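Local coordinates for In2-1 family protein, glutathione transferase lambda3 (Populus trichocarpa, PDB 4PQI), which binds glutathione and probably carries out thiol-transferase reactions, as a monomeric lambda-class enzyme built on the glutathione transferase fold, at residues F128-T131 / D132-G136; L189-F192 / L193-F197; E230-E233 / F234-R238. All blocks are in the same frame, centred on the assembly; numbering follows the deposited sequence.

Contact 1 (F128-T131 / D132-G136); sequences FSYT and DKFNG
The phenol ring of Tyr130 lies over the backbone one turn further along, with Phe134 CA under one face and Phe134 N 4.0 Å from the plane of the Tyr130 ring, below its centre. Its CG is anti to the backbone N (chi1 180°), which swings the ring down the helix and brings Tyr130 CE1 within 3.5 Å of Phe134 CB. The same CE1 sits at the edge of the Phe134 ring, while on the other side of its own ring Tyr130 CE2 meets the aliphatic Lys133 CG at 3.8 Å. Phe134 N donates to Tyr130 O at 2.8 Å. Cut back to an alanine, this position would probably leave the Lys133 methylenes and the Phe134 backbone without their cover and His156 of helix 151-160 without its ring partner.

The helix is kinked at Asp132 and Lys133, whose N atoms make no regular i to i+4 bond. Phe128 O, which Asp132 N would normally reach, is instead taken by Thr131 N at 3.1 Å and, in the carbonyl plane, by Thr131 OG1 at 2.9 Å. Phe134 goes on to an edge-to-face meeting with Phe154. The whole is an i to i+4 packing of a tyrosine ring on the backbone and CB of a phenylalanine, in a kinked helix held between helices 151-160 (Phe134 on Ala153 and Leu157) and 177-197 (Thr131 on Tyr182) within the helical C-terminal domain of the glutathione transferase fold.

Contact 2 (L189-F192 / L193-F197); sequences LNIF and LLEVF
Leu193 N gives its hydrogen to Leu189 O at 2.9 Å, with an angle of 166° at the hydrogen, one of four successive i to i+4 bonds that carry this alpha-helix of the glutathione transferase C-terminal domain across the two segments. Leu194 N to Asn190 O is the longest of the four, at 3.3 Å; Glu195 N to Ile191 O and Val196 N to Phe192 O complete them.

On the side chains, Phe192 does most of the work. Its CG stands anti to the backbone N (chi1 -177°), a setting that puts Phe192 CE1 within 3.6 Å of Val196 CG2. From the other side of the ring, Phe192 CE2 meets Phe197 CE2 at 3.6 Å. The two phenyls form an offset edge-to-face pair, centroids 5.5 Å apart and planes at 84°, the edge of Phe197 turned toward the face of Phe192. Phe142 and Tyr235 also make edge-to-face contacts with Phe192, which with Phe197 gives this ring aromatic company from three other parts of the chain. Leu193 points another way, its CB and CG resting against the carbonyl oxygen of Leu189, while Leu146 of helix 146-149 touches both Leu193 and Phe197. Val196 divides its two methyls between the phenyls: CG2 serves Phe192, and Val196 CG1 stands 3.9 Å above the plane of the Phe197 ring, offset toward its rim.

Contact 3 (E230-E233 / F234-R238); sequences ELVE and FYKKR
Tyr235 packs back on Leu231, one turn earlier, along nearly its whole length. Its CB rests 3.6 Å from Leu231 O, the oxygen that also accepts Tyr235 N at 2.9 Å, and Tyr235 CG is still close to that carbonyl. From there the ring passes across the end of the leucine. Leu231 CD2 sits over the ring's centre, 3.8 Å from the Tyr235 centroid and 12° off the normal, a clear CH-pi contact whose shortest atom pair is Leu231 CD2 to Tyr235 CE1 at 3.7 Å. In the plane of the ring, at its edge, comes Phe234 CE2. At the tip, Tyr235 OH is hydrogen-bonded to Tyr139 OH, which gives the hydroxyl of this buried residue a polar partner.

On another side of the helix the Lys236 chain runs back over Val232, its CE 4.1 Å from Val232 CG1. Glu233 and Lys237 carry opposite charges, but their charged atoms do not touch. The side chain of Phe234 is about 7 Å from the bound glutathione. Helix 228-239 docks on helix 177-197, Leu231 and Tyr235 on Arg188 and Val232 on Ile191, as part of the helical C-terminal domain of the glutathione transferase fold.

In the fold
All three contacts are single-helix turns in the helical domain, met in series along the chain: contact 1 on helix 118-139, contact 2 on helix 177-197, contact 3 on helix 228-239. Contact 2 comes between the others along the chain and touches both. Its centre is about 19 Å from that of contact 1, which it touches through Leu189 and Phe134, and about 11 Å from that of contact 3, where Phe192 meets Tyr235, and Ile191 and Val196 meet Val232. Contacts 1 and 3 do not touch, their nearest atoms being about 8 Å apart. Helix 177-197 therefore joins the C-terminal helix, close to glutathione, to helix 118-139.

Contact 1 (F128-T131 / D132-G136)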
loop_
_atom_site.group_PDB
_atom_site.type_symbol
_atom_site.label_atom_id
_atom_site.label_comp_id
_atom_site.label_asym_id
_atom_site.label_seq_id
_atom_site.Cartn_x
_atom_site.Cartn_y
_atom_site.Cartn_z
ATOM N N PHE A 128 7.301 -5.848 -8.824
ATOM C CA PHE A 128 7.449 -4.402 -8.596
ATOM C C PHE A 128 7.316 -3.609 -9.910
ATOM O O PHE A 128 6.613 -2.597 -9.983
ATOM C CB PHE A 128 8.799 -4.094 -7.926
ATOM C CG PHE A 128 8.851 -4.465 -6.468
ATOM C CD1 PHE A 128 7.777 -4.180 -5.624
ATOM C CD2 PHE A 128 9.959 -5.098 -5.938
ATOM C CE1 PHE A 128 7.812 -4.515 -4.273
ATOM C CE2 PHE A 128 9.999 -5.443 -4.586
ATOM C CZ PHE A 128 8.919 -5.146 -3.757
ATOM N N SER A 129 7.995 -4.085 -10.944
ATOM C CA SER A 129 7.951 -3.439 -12.246
ATOM C C SER A 129 6.532 -3.407 -12.814
ATOM O O SER A 129 6.150 -2.448 -13.481
ATOM C CB SER A 129 8.888 -4.149 -13.219
ATOM O OG SER A 129 10.243 -3.907 -12.870
ATOM N N TYR A 130 5.755 -4.447 -12.534
ATOM C CA TYR A 130 4.402 -4.539 -13.070
ATOM C C TYR A 130 3.371 -3.681 -12.305
ATOM O O TYR A 130 2.252 -3.508 -12.772
ATOM C CB TYR A 130 3.963 -6.011 -13.149
ATOM C CG TYR A 130 2.568 -6.234 -13.691
ATOM C CD1 TYR A 130 1.535 -6.627 -12.843
ATOM C CD2 TYR A 130 2.276 -6.041 -15.036
ATOM C CE1 TYR A 130 0.254 -6.832 -13.315
ATOM C CE2 TYR A 130 0.984 -6.253 -15.524
ATOM C CZ TYR A 130 -0.019 -6.640 -14.649
ATOM O OH TYR A 130 -1.303 -6.843 -15.090
ATOM N N THR A 131 3.747 -3.098 -11.168
ATOM C CA THR A 131 2.749 -2.397 -10.338
ATOM C C THR A 131 2.005 -1.244 -11.039
ATOM O O THR A 131 0.783 -1.139 -10.950
ATOM C CB THR A 131 3.330 -1.879 -9.004
ATOM O OG1 THR A 131 4.381 -0.948 -9.259
ATOM C CG2 THR A 131 3.843 -3.029 -8.151
ATOM N N ASP A 132 2.734 -0.379 -11.723
ATOM C CA ASP A 132 2.092 0.749 -12.403
ATOM C C ASP A 132 1.338 0.290 -13.661
ATOM O O ASP A 132 0.324 0.891 -14.022
ATOM C CB ASP A 132 3.085 1.898 -12.694
ATOM C CG ASP A 132 4.278 1.455 -13.530
ATOM O OD1 ASP A 132 4.627 0.256 -13.493
ATOM O OD2 ASP A 132 4.875 2.312 -14.221
ATOM N N LYS A 133 1.809 -0.778 -14.315
ATOM C CA LYS A 133 1.029 -1.353 -15.418
ATOM C C LYS A 133 -0.291 -1.985 -14.939
ATOM O O LYS A 133 -1.324 -1.849 -15.604
ATOM C CB LYS A 133 1.832 -2.352 -16.252
ATOM C CG LYS A 133 1.009 -2.949 -17.403
ATOM C CD LYS A 133 1.853 -3.730 -18.401
ATOM C CE LYS A 133 1.007 -4.241 -19.565
ATOM N NZ LYS A 133 0.475 -3.133 -20.414
ATOM N N PHE A 134 -0.254 -2.674 -13.798
ATOM C CA PHE A 134 -1.482 -3.169 -13.168
ATOM C C PHE A 134 -2.471 -2.025 -12.896
ATOM O O PHE A 134 -3.645 -2.092 -13.284
ATOM C CB PHE A 134 -1.178 -3.932 -11.866
ATOM C CG PHE A 134 -2.422 -4.390 -11.129
ATOM C CD1 PHE A 134 -3.073 -5.549 -11.504
ATOM C CD2 PHE A 134 -2.948 -3.643 -10.086
ATOM C CE1 PHE A 134 -4.226 -5.957 -10.864
ATOM C CE2 PHE A 134 -4.090 -4.052 -9.437
ATOM C CZ PHE A 134 -4.732 -5.212 -9.827
ATOM N N ASN A 135 -1.997 -0.975 -12.229
ATOM C CA ASN A 135 -2.870 0.151 -11.909
ATOM C C ASN A 135 -3.347 0.833 -13.175
ATOM O O ASN A 135 -4.516 1.191 -13.285
ATOM C CB ASN A 135 -2.170 1.165 -10.998
ATOM C CG ASN A 135 -2.002 0.658 -9.593
ATOM O OD1 ASN A 135 -2.676 -0.290 -9.180
ATOM N ND2 ASN A 135 -1.113 1.297 -8.836
ATOM N N GLY A 136 -2.434 0.986 -14.133
ATOM C CA GLY A 136 -2.741 1.620 -15.400
ATOM C C GLY A 136 -3.851 0.902 -16.141
ATOM O O GLY A 136 -4.735 1.526 -16.730
#

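Contact 2 (L189-F192 / L193-F197)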
loop_
_atom_site.group_PDB
_atom_site.type_symbol
_atom_site.label_atom_id
_atom_site.label_comp_id
_atom_site.label_asym_id
_atom_site.label_seq_id
_atom_site.Cartn_x
_atom_site.Cartn_y
_atom_site.Cartn_z
ATOM N N LEU A 189 -10.028 -1.770 -5.446
ATOM C CA LEU A 189 -10.594 -2.259 -6.698
ATOM C C LEU A 189 -11.674 -3.311 -6.448
ATOM O O LEU A 189 -12.725 -3.297 -7.091
ATOM C CB LEU A 189 -9.496 -2.794 -7.626
ATOM C CG LEU A 189 -8.581 -1.704 -8.215
ATOM C CD1 LEU A 189 -7.400 -2.337 -8.942
ATOM C CD2 LEU A 189 -9.340 -0.751 -9.140
ATOM N N ASN A 190 -11.413 -4.208 -5.499
ATOM C CA ASN A 190 -12.346 -5.264 -5.158
ATOM C C ASN A 190 -13.689 -4.660 -4.745
ATOM O O ASN A 190 -14.749 -5.058 -5.246
ATOM C CB ASN A 190 -11.773 -6.126 -4.030
ATOM C CG ASN A 190 -12.542 -7.409 -3.830
ATOM O OD1 ASN A 190 -13.451 -7.731 -4.602
ATOM N ND2 ASN A 190 -12.172 -8.165 -2.804
ATOM N N ILE A 191 -13.641 -3.681 -3.847
ATOM C CA ILE A 191 -14.863 -3.022 -3.378
ATOM C C ILE A 191 -15.573 -2.255 -4.493
ATOM O O ILE A 191 -16.803 -2.355 -4.647
ATOM C CB ILE A 191 -14.569 -2.051 -2.222
ATOM C CG1 ILE A 191 -13.889 -2.778 -1.065
ATOM C CG2 ILE A 191 -15.845 -1.394 -1.730
ATOM C CD1 ILE A 191 -13.301 -1.831 -0.030
ATOM N N PHE A 192 -14.803 -1.491 -5.267
ATOM C CA PHE A 192 -15.386 -0.616 -6.284
ATOM C C PHE A 192 -16.045 -1.406 -7.410
ATOM O O PHE A 192 -17.203 -1.157 -7.749
ATOM C CB PHE A 192 -14.346 0.363 -6.833
ATOM C CG PHE A 192 -14.894 1.348 -7.839
ATOM C CD1 PHE A 192 -15.988 2.158 -7.526
ATOM C CD2 PHE A 192 -14.299 1.489 -9.087
ATOM C CE1 PHE A 192 -16.483 3.076 -8.446
ATOM C CE2 PHE A 192 -14.790 2.405 -10.011
ATOM C CZ PHE A 192 -15.880 3.201 -9.691
ATOM N N LEU A 193 -15.314 -2.366 -7.971
ATOM C CA LEU A 193 -15.814 -3.179 -9.087
ATOM C C LEU A 193 -17.054 -3.998 -8.711
ATOM O O LEU A 193 -18.008 -4.106 -9.489
ATOM C CB LEU A 193 -14.707 -4.109 -9.594
ATOM C CG LEU A 193 -13.542 -3.404 -10.285
ATOM C CD1 LEU A 193 -12.351 -4.344 -10.521
ATOM C CD2 LEU A 193 -14.013 -2.792 -11.590
ATOM N N LEU A 194 -17.037 -4.583 -7.519
ATOM C CA LEU A 194 -18.147 -5.423 -7.100
ATOM C C LEU A 194 -19.378 -4.561 -6.820
ATOM O O LEU A 194 -20.470 -4.877 -7.274
ATOM C CB LEU A 194 -17.768 -6.250 -5.878
ATOM C CG LEU A 194 -18.825 -7.263 -5.437
ATOM C CD1 LEU A 194 -19.163 -8.232 -6.565
ATOM C CD2 LEU A 194 -18.341 -8.013 -4.216
ATOM N N GLU A 195 -19.198 -3.456 -6.105
ATOM C CA GLU A 195 -20.345 -2.619 -5.729
ATOM C C GLU A 195 -20.941 -1.867 -6.907
ATOM O O GLU A 195 -22.156 -1.763 -7.030
ATOM C CB GLU A 195 -19.988 -1.639 -4.606
ATOM C CG GLU A 195 -19.760 -2.311 -3.266
ATOM C CD GLU A 195 -20.902 -3.244 -2.902
ATOM O OE1 GLU A 195 -20.635 -4.441 -2.640
ATOM O OE2 GLU A 195 -22.066 -2.778 -2.886
ATOM N N VAL A 196 -20.092 -1.350 -7.786
ATOM C CA VAL A 196 -20.593 -0.494 -8.856
ATOM C C VAL A 196 -20.805 -1.235 -10.183
ATOM O O VAL A 196 -21.744 -0.944 -10.917
ATOM C CB VAL A 196 -19.700 0.751 -9.034
ATOM C CG1 VAL A 196 -20.198 1.617 -10.170
ATOM C CG2 VAL A 196 -19.656 1.546 -7.740
ATOM N N PHE A 197 -19.954 -2.206 -10.486
ATOM C CA PHE A 197 -20.058 -2.899 -11.771
ATOM C C PHE A 197 -20.553 -4.349 -11.681
ATOM O O PHE A 197 -20.698 -5.022 -12.707
ATOM C CB PHE A 197 -18.722 -2.843 -12.507
ATOM C CG PHE A 197 -18.241 -1.444 -12.773
ATOM C CD1 PHE A 197 -18.590 -0.789 -13.941
ATOM C CD2 PHE A 197 -17.452 -0.775 -11.842
ATOM C CE1 PHE A 197 -18.158 0.509 -14.179
ATOM C CE2 PHE A 197 -17.021 0.515 -12.076
ATOM C CZ PHE A 197 -17.374 1.157 -13.246
#

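Contact 3 (E230-E233 / F234-R238)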
loop_
_atom_site.group_PDB
_atom_site.type_symbol
_atom_site.label_atom_id
_atom_site.label_comp_id
_atom_site.label_asym_id
_atom_site.label_seq_id
_atom_site.Cartn_x
_atom_site.Cartn_y
_atom_site.Cartn_z
ATOM N N GLU A 230 -16.836 5.372 1.928
ATOM C CA GLU A 230 -16.146 6.567 1.460
ATOM C C GLU A 230 -15.350 6.299 0.180
ATOM O O GLU A 230 -15.275 7.154 -0.701
ATOM C CB GLU A 230 -15.234 7.139 2.553
ATOM C CG GLU A 230 -15.978 7.701 3.763
ATOM C CD GLU A 230 -15.095 8.579 4.640
ATOM O OE1 GLU A 230 -13.856 8.569 4.435
ATOM O OE2 GLU A 230 -15.644 9.283 5.522
ATOM N N LEU A 231 -14.758 5.112 0.079
ATOM C CA LEU A 231 -13.993 4.750 -1.112
ATOM C C LEU A 231 -14.890 4.747 -2.362
ATOM O O LEU A 231 -14.539 5.317 -3.395
ATOM C CB LEU A 231 -13.309 3.392 -0.905
ATOM C CG LEU A 231 -12.425 2.769 -1.990
ATOM C CD1 LEU A 231 -13.253 2.052 -3.055
ATOM C CD2 LEU A 231 -11.474 3.784 -2.620
ATOM N N VAL A 232 -16.053 4.116 -2.253
ATOM C CA VAL A 232 -16.985 4.012 -3.378
ATOM C C VAL A 232 -17.464 5.380 -3.895
ATOM O O VAL A 232 -17.396 5.656 -5.102
ATOM C CB VAL A 232 -18.194 3.121 -3.019
ATOM C CG1 VAL A 232 -19.170 3.037 -4.190
ATOM C CG2 VAL A 232 -17.716 1.728 -2.607
ATOM N N GLU A 233 -17.935 6.235 -2.988
ATOM C CA GLU A 233 -18.349 7.583 -3.365
ATOM C C GLU A 233 -17.206 8.337 -4.038
ATOM O O GLU A 233 -17.403 9.013 -5.049
ATOM C CB GLU A 233 -18.865 8.371 -2.156
ATOM C CG GLU A 233 -19.060 9.870 -2.440
ATOM C CD GLU A 233 -20.218 10.491 -1.670
ATOM O OE1 GLU A 233 -21.102 9.734 -1.210
ATOM O OE2 GLU A 233 -20.248 11.737 -1.534
ATOM N N PHE A 234 -16.009 8.207 -3.479
ATOM C CA PHE A 234 -14.825 8.851 -4.035
ATOM C C PHE A 234 -14.541 8.378 -5.463
ATOM O O PHE A 234 -14.309 9.197 -6.357
ATOM C CB PHE A 234 -13.615 8.617 -3.121
ATOM C CG PHE A 234 -12.317 9.147 -3.670
ATOM C CD1 PHE A 234 -12.191 10.475 -4.039
ATOM C CD2 PHE A 234 -11.216 8.313 -3.797
ATOM C CE1 PHE A 234 -10.995 10.963 -4.540
ATOM C CE2 PHE A 234 -10.026 8.788 -4.289
ATOM C CZ PHE A 234 -9.913 10.120 -4.665
ATOM N N TYR A 235 -14.583 7.064 -5.682
ATOM C CA TYR A 235 -14.277 6.497 -7.000
ATOM C C TYR A 235 -15.357 6.740 -8.058
ATOM O O TYR A 235 -15.050 6.881 -9.247
ATOM C CB TYR A 235 -13.976 5.003 -6.902
ATOM C CG TYR A 235 -12.528 4.686 -6.590
ATOM C CD1 TYR A 235 -11.665 5.662 -6.109
ATOM C CD2 TYR A 235 -12.023 3.406 -6.793
ATOM C CE1 TYR A 235 -10.342 5.364 -5.820
ATOM C CE2 TYR A 235 -10.719 3.098 -6.502
ATOM C CZ TYR A 235 -9.876 4.078 -6.025
ATOM O OH TYR A 235 -8.570 3.764 -5.741
ATOM N N LYS A 236 -16.617 6.763 -7.632
ATOM C CA LYS A 236 -17.694 7.169 -8.524
ATOM C C LYS A 236 -17.477 8.613 -9.005
ATOM O O LYS A 236 -17.648 8.924 -10.191
ATOM C CB LYS A 236 -19.057 7.023 -7.834
ATOM C CG LYS A 236 -19.477 5.578 -7.567
ATOM C CD LYS A 236 -21.000 5.440 -7.367
ATOM C CE LYS A 236 -21.444 5.915 -5.996
ATOM N NZ LYS A 236 -22.887 5.608 -5.739
ATOM N N LYS A 237 -17.089 9.492 -8.085
ATOM C CA LYS A 237 -16.908 10.896 -8.423
ATOM C C LYS A 237 -15.662 11.085 -9.280
ATOM O O LYS A 237 -15.616 11.967 -10.138
ATOM C CB LYS A 237 -16.834 11.761 -7.162
ATOM C CG LYS A 237 -18.123 11.784 -6.347
ATOM C CD LYS A 237 -18.169 12.977 -5.399
ATOM C CE LYS A 237 -16.883 13.094 -4.587
ATOM N NZ LYS A 237 -16.935 14.241 -3.636
ATOM N N ARG A 238 -14.664 10.234 -9.057
ATOM C CA ARG A 238 -13.381 10.350 -9.744
ATOM C C ARG A 238 -13.392 9.749 -11.157
ATOM O O ARG A 238 -12.739 10.275 -12.059
ATOM C CB ARG A 238 -12.264 9.739 -8.885
ATOM C CG ARG A 238 -10.882 9.711 -9.522
ATOM C CD ARG A 238 -10.417 11.099 -9.943
ATOM N NE ARG A 238 -9.038 11.118 -10.436
ATOM C CZ ARG A 238 -8.665 10.718 -11.650
ATOM N NH1 ARG A 238 -9.564 10.244 -12.503
ATOM N NH2 ARG A 238 -7.388 10.775 -12.006
#